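Side-chain contacts in beta-ketoacyl-[acyl-carrier-protein] synthase FabY (Pseudomonas aeruginosa, PDB 4CW4), which catalyses the condensation of acetyl-CoA with malonyl-ACP, releasing carbon dioxide and CoA, to form the acetoacetyl-ACP primer that starts fatty acid synthesis: residues N269-G274 and Y598-D603; G356-F361 and A445-E450. All blocks are in the same frame, centred on the assembly; numbering follows the deposited sequence.

Contact 1: N269-G274 and Y598-D603; sequences NAYVLG and YNFGQD
Y271 leaves the last turns of helix 263-273 with its CG opposite the carbonyl carbon (chi1 -54°), whereas Y598 and F600 both turn CG away from the backbone N, near 180°, and the three side chains end up lying alongside one another and pointing the same way. Y271 touches both of the others. Its CD2 meets CE1 of Y598 at 3.6 Å, and the CB of Y271 rests against the same side of that ring. The two tyrosine planes are inclined by 51°, and the hydroxyl oxygen of Y598 sits over one face of Y271; A270 CB lies over the opposite face. The F600 plane is inclined less to that of Y271, but the rings are offset so far that they hardly overlap, with Y271 CE1 3.5 Å from CD2 of F600.

The backbone ties the two segments together: N599 N donates to Y271 O over 2.8 Å. N599 also opens a type II turn that ends at Q602, and its ND2 makes an almost straight hydrogen bond of 2.9 Å to the anti lone pair of D603 OD2, one residue past that turn. The hydroxyl of Y271 bonds to K401 O of the second subunit, whose I403 packs on Y271 and A270. The whole is an aromatic cluster that fastens the segment following helix 565-590 to a ketosynthase helix at the homodimer interface.

Contact 2: G356-F361 and A445-E450; sequences GENCGF and ANRVTE
R447, on helix 444-461 of the thiolase-like ketosynthase fold, reaches across to N358 and its neighbours in the loop that leads into strand 366-374; the side chains of R447 and N358 lie about 10 and 11 Å from those of the predicted active-site histidines H439 and H477, respectively. From the helix, CB points towards the loop, and a chi1 of 73° sets CG between the backbone N and the carbonyl carbon. Beyond CG the chain runs extended to NE. The first atom to touch the loop is CD, 3.4 Å from G356 O and close to the amide of N358. NE turns to D511, with which it forms a salt bridge, so the guanidinium is anchored from outside the loop as well.

At the tip the two nitrogens divide the work. NH1 donates to N358 OD1 over 3.1 Å, a bent bond (141°) that arrives well above the carbonyl plane of the amide; the amide and guanidinium planes are 44° apart. N358 ND2 is held in turn by R353 O, which helps fix the rotation of the amide. NH2 and the carboxylate of E357 are too far apart for a salt bridge, and two waters span the gap. One accepts from NH2 and donates to E357 OE1. The other donates to E357 OE1 at 2.7 Å and accepts both from NH1 of R447, at 2.8 Å, and from the backbone N of N358.

Overall arrangement
The two contacts illustrate how chemistry follows place. Each is partly buried and joins a helix to a segment without regular structure, but they lie on opposite sides of the chain's centre, their centres 43 Å apart, and share no element. Contact 1 bridges a long sequence separation at the dimer interface, where aromatic surfaces and a backbone bond do the holding and the second subunit completes the packing. Contact 2 falls between those two segments in sequence, untouched by the other chain; it relies on charge, an amide and ordered water, and its arginine side chain lies about 10 Å from that of a predicted catalytic histidine, whereas contact 1 lies away from the active-site residues.

Contact 1: N269-G274 and Y598-D603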
loop_
_atom_site.group_PDB
_atom_site.type_symbol
_atom_site.label_atom_id
_atom_site.label_comp_id
_atom_site.label_asym_id
_atom_site.label_seq_id
_atom_site.Cartn_x
_atom_site.Cartn_y
_atom_site.Cartn_z
ATOM N N ASN A 269 -4.765 14.583 4.452
ATOM C CA ASN A 269 -6.112 14.764 4.993
ATOM C C ASN A 269 -6.111 15.450 6.364
ATOM O O ASN A 269 -6.910 16.346 6.605
ATOM C CB ASN A 269 -6.841 13.427 5.095
ATOM C CG ASN A 269 -7.113 12.818 3.748
ATOM O OD1 ASN A 269 -7.489 13.520 2.798
ATOM N ND2 ASN A 269 -6.944 11.501 3.652
ATOM N N ALA A 270 -5.204 15.015 7.240
ATOM C CA ALA A 270 -5.197 15.409 8.641
ATOM C C ALA A 270 -4.609 16.779 8.912
ATOM O O ALA A 270 -5.020 17.439 9.857
ATOM C CB ALA A 270 -4.452 14.389 9.450
ATOM N N TYR A 271 -3.618 17.184 8.115
ATOM C CA TYR A 271 -2.826 18.370 8.457
ATOM C C TYR A 271 -2.742 19.409 7.363
ATOM O O TYR A 271 -2.352 20.534 7.635
ATOM C CB TYR A 271 -1.416 17.949 8.855
ATOM C CG TYR A 271 -1.407 16.920 9.964
ATOM C CD1 TYR A 271 -2.138 17.112 11.142
ATOM C CD2 TYR A 271 -0.670 15.756 9.837
ATOM C CE1 TYR A 271 -2.140 16.149 12.153
ATOM C CE2 TYR A 271 -0.652 14.798 10.840
ATOM C CZ TYR A 271 -1.392 14.998 11.997
ATOM O OH TYR A 271 -1.351 14.041 12.988
ATOM N N VAL A 272 -3.100 19.045 6.139
ATOM C CA VAL A 272 -2.993 19.984 5.008
ATOM C C VAL A 272 -4.369 20.446 4.516
ATOM O O VAL A 272 -4.659 21.630 4.516
ATOM C CB VAL A 272 -2.161 19.377 3.853
ATOM C CG1 VAL A 272 -1.970 20.381 2.708
ATOM C CG2 VAL A 272 -0.815 18.888 4.381
ATOM N N LEU A 273 -5.226 19.506 4.137
ATOM C CA LEU A 273 -6.521 19.852 3.551
ATOM C C LEU A 273 -7.677 19.832 4.542
ATOM O O LEU A 273 -8.695 20.466 4.297
ATOM C CB LEU A 273 -6.866 18.879 2.431
ATOM C CG LEU A 273 -5.828 18.753 1.321
ATOM C CD1 LEU A 273 -6.342 17.789 0.260
ATOM C CD2 LEU A 273 -5.542 20.099 0.713
ATOM N N GLY A 274 -7.556 19.071 5.630
ATOM C CA GLY A 274 -8.671 18.944 6.549
ATOM C C GLY A 274 -9.872 18.286 5.890
ATOM O O GLY A 274 -11.022 18.686 6.098
ATOM N N TYR A 598 0.576 23.114 7.782
ATOM C CA TYR A 598 0.651 22.001 8.722
ATOM C C TYR A 598 -0.225 22.364 9.914
ATOM O O TYR A 598 0.218 23.012 10.868
ATOM C CB TYR A 598 2.080 21.697 9.178
ATOM C CG TYR A 598 2.155 20.489 10.098
ATOM C CD1 TYR A 598 1.916 19.216 9.613
ATOM C CD2 TYR A 598 2.463 20.623 11.446
ATOM C CE1 TYR A 598 1.961 18.112 10.435
ATOM C CE2 TYR A 598 2.521 19.521 12.280
ATOM C CZ TYR A 598 2.259 18.269 11.769
ATOM O OH TYR A 598 2.308 17.160 12.577
ATOM N N ASN A 599 -1.480 21.950 9.837
ATOM C CA ASN A 599 -2.524 22.441 10.727
ATOM C C ASN A 599 -2.849 21.497 11.891
ATOM O O ASN A 599 -4.016 21.400 12.310
ATOM C CB ASN A 599 -3.787 22.707 9.906
ATOM C CG ASN A 599 -4.694 23.731 10.537
ATOM O OD1 ASN A 599 -4.236 24.739 11.070
ATOM N ND2 ASN A 599 -5.997 23.479 10.484
ATOM N N PHE A 600 -1.817 20.836 12.410
ATOM C CA PHE A 600 -1.925 19.957 13.570
ATOM C C PHE A 600 -2.722 20.553 14.729
ATOM O O PHE A 600 -2.399 21.619 15.249
ATOM C CB PHE A 600 -0.520 19.570 14.043
ATOM C CG PHE A 600 -0.500 18.565 15.170
ATOM C CD1 PHE A 600 -0.692 18.967 16.478
ATOM C CD2 PHE A 600 -0.253 17.224 14.919
ATOM C CE1 PHE A 600 -0.666 18.040 17.513
ATOM C CE2 PHE A 600 -0.213 16.292 15.957
ATOM C CZ PHE A 600 -0.426 16.698 17.247
ATOM N N GLY A 601 -3.785 19.850 15.109
ATOM C CA GLY A 601 -4.564 20.173 16.289
ATOM C C GLY A 601 -5.482 21.365 16.176
ATOM O O GLY A 601 -6.028 21.805 17.187
ATOM N N GLN A 602 -5.670 21.872 14.961
ATOM C CA GLN A 602 -6.480 23.068 14.742
ATOM C C GLN A 602 -7.702 22.760 13.879
ATOM O O GLN A 602 -7.654 21.897 13.007
ATOM C CB GLN A 602 -5.648 24.150 14.053
ATOM C CG GLN A 602 -4.317 24.428 14.713
ATOM C CD GLN A 602 -4.307 25.744 15.434
ATOM O OE1 GLN A 602 -5.016 25.923 16.427
ATOM N NE2 GLN A 602 -3.505 26.687 14.935
ATOM N N ASP A 603 -8.789 23.492 14.122
ATOM C CA ASP A 603 -9.997 23.370 13.306
ATOM C C ASP A 603 -10.562 21.952 13.318
ATOM O O ASP A 603 -11.105 21.487 12.309
ATOM C CB ASP A 603 -9.696 23.812 11.862
ATOM C CG ASP A 603 -9.153 25.233 11.787
ATOM O OD1 ASP A 603 -9.830 26.134 12.317
ATOM O OD2 ASP A 603 -8.057 25.449 11.209
#

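Contact 2: G356-F361 and A445-E450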
loop_
_atom_site.group_PDB
_atom_site.type_symbol
_atom_site.label_atom_id
_atom_site.label_comp_id
_atom_site.label_asym_id
_atom_site.label_seq_id
_atom_site.Cartn_x
_atom_site.Cartn_y
_atom_site.Cartn_z
ATOM N N GLY A 356 20.845 3.652 -23.241
ATOM C CA GLY A 356 22.244 3.591 -23.597
ATOM C C GLY A 356 22.907 2.357 -23.039
ATOM O O GLY A 356 22.250 1.535 -22.423
ATOM N N GLU A 357 24.206 2.214 -23.279
ATOM C CA GLU A 357 24.996 1.290 -22.468
ATOM C C GLU A 357 24.705 1.632 -21.001
ATOM O O GLU A 357 24.794 2.791 -20.591
ATOM C CB GLU A 357 26.486 1.396 -22.779
ATOM C CG GLU A 357 26.843 1.077 -24.225
ATOM C CD GLU A 357 26.524 -0.353 -24.607
ATOM O OE1 GLU A 357 26.701 -1.251 -23.758
ATOM O OE2 GLU A 357 26.080 -0.575 -25.759
ATOM N N ASN A 358 24.316 0.635 -20.218
ATOM C CA ASN A 358 23.861 0.898 -18.860
ATOM C C ASN A 358 23.974 -0.341 -17.986
ATOM O O ASN A 358 24.368 -1.415 -18.472
ATOM C CB ASN A 358 22.448 1.538 -18.840
ATOM C CG ASN A 358 21.374 0.667 -19.467
ATOM O OD1 ASN A 358 21.478 -0.561 -19.490
ATOM N ND2 ASN A 358 20.287 1.304 -19.925
ATOM N N CYS A 359 23.693 -0.186 -16.692
ATOM C CA CYS A 359 23.993 -1.259 -15.747
ATOM C C CYS A 359 23.181 -1.205 -14.456
ATOM O O CYS A 359 23.644 -1.655 -13.405
ATOM C CB CYS A 359 25.485 -1.244 -15.428
ATOM S SG CYS A 359 26.100 0.316 -14.717
ATOM N N GLY A 360 21.940 -0.733 -14.547
ATOM C CA GLY A 360 21.035 -0.750 -13.406
ATOM C C GLY A 360 20.496 0.631 -13.096
ATOM O O GLY A 360 21.059 1.652 -13.520
ATOM N N PHE A 361 19.405 0.667 -12.339
ATOM C CA PHE A 361 18.769 1.927 -12.039
ATOM C C PHE A 361 19.458 2.652 -10.883
ATOM O O PHE A 361 20.296 2.085 -10.171
ATOM C CB PHE A 361 17.231 1.783 -11.890
ATOM C CG PHE A 361 16.716 1.231 -10.573
ATOM C CD1 PHE A 361 16.481 2.058 -9.492
ATOM C CD2 PHE A 361 16.322 -0.082 -10.484
ATOM C CE1 PHE A 361 15.934 1.588 -8.327
ATOM C CE2 PHE A 361 15.765 -0.575 -9.295
ATOM C CZ PHE A 361 15.580 0.275 -8.226
ATOM N N ALA A 445 17.934 -5.040 -19.391
ATOM C CA ALA A 445 16.645 -5.662 -19.673
ATOM C C ALA A 445 15.617 -4.634 -20.126
ATOM O O ALA A 445 14.864 -4.888 -21.070
ATOM C CB ALA A 445 16.114 -6.409 -18.452
ATOM N N ASN A 446 15.565 -3.486 -19.463
ATOM C CA ASN A 446 14.535 -2.516 -19.794
ATOM C C ASN A 446 14.755 -1.917 -21.177
ATOM O O ASN A 446 13.806 -1.712 -21.933
ATOM C CB ASN A 446 14.417 -1.371 -18.790
ATOM C CG ASN A 446 13.227 -0.482 -19.115
ATOM O OD1 ASN A 446 12.086 -0.860 -18.865
ATOM N ND2 ASN A 446 13.478 0.659 -19.730
ATOM N N ARG A 447 15.993 -1.621 -21.521
ATOM C CA ARG A 447 16.207 -0.902 -22.779
ATOM C C ARG A 447 15.764 -1.739 -23.964
ATOM O O ARG A 447 15.232 -1.214 -24.927
ATOM C CB ARG A 447 17.671 -0.446 -22.911
ATOM C CG ARG A 447 18.659 -1.554 -23.206
ATOM C CD ARG A 447 20.097 -1.066 -23.096
ATOM N NE ARG A 447 21.033 -2.047 -23.649
ATOM C CZ ARG A 447 22.220 -2.378 -23.140
ATOM N NH1 ARG A 447 22.665 -1.827 -22.028
ATOM N NH2 ARG A 447 22.960 -3.271 -23.758
ATOM N N VAL A 448 15.961 -3.052 -23.865
ATOM C CA VAL A 448 15.513 -3.968 -24.914
ATOM C C VAL A 448 13.994 -4.211 -24.830
ATOM O O VAL A 448 13.265 -3.992 -25.808
ATOM C CB VAL A 448 16.280 -5.316 -24.853
ATOM C CG1 VAL A 448 15.667 -6.348 -25.809
ATOM C CG2 VAL A 448 17.740 -5.092 -25.178
ATOM N N THR A 449 13.521 -4.662 -23.667
ATOM C CA THR A 449 12.111 -5.031 -23.566
ATOM C C THR A 449 11.152 -3.854 -23.759
ATOM O O THR A 449 10.120 -4.005 -24.405
ATOM C CB THR A 449 11.774 -5.746 -22.244
ATOM O OG1 THR A 449 12.094 -4.915 -21.117
ATOM C CG2 THR A 449 12.522 -7.013 -22.157
ATOM N N GLU A 450 11.487 -2.684 -23.222
ATOM C CA GLU A 450 10.616 -1.529 -23.380
ATOM C C GLU A 450 10.646 -1.001 -24.797
ATOM O O GLU A 450 9.607 -0.661 -25.348
ATOM C CB GLU A 450 10.926 -0.406 -22.390
ATOM C CG GLU A 450 9.841 0.667 -22.440
ATOM C CD GLU A 450 10.004 1.845 -21.489
ATOM O OE1 GLU A 450 11.118 2.100 -20.984
ATOM O OE2 GLU A 450 9.011 2.580 -21.299
HETATM O O HOH W 1 25.875 -3.729 -24.032
HETATM O O HOH W 2 25.449 -1.891 -21.436
#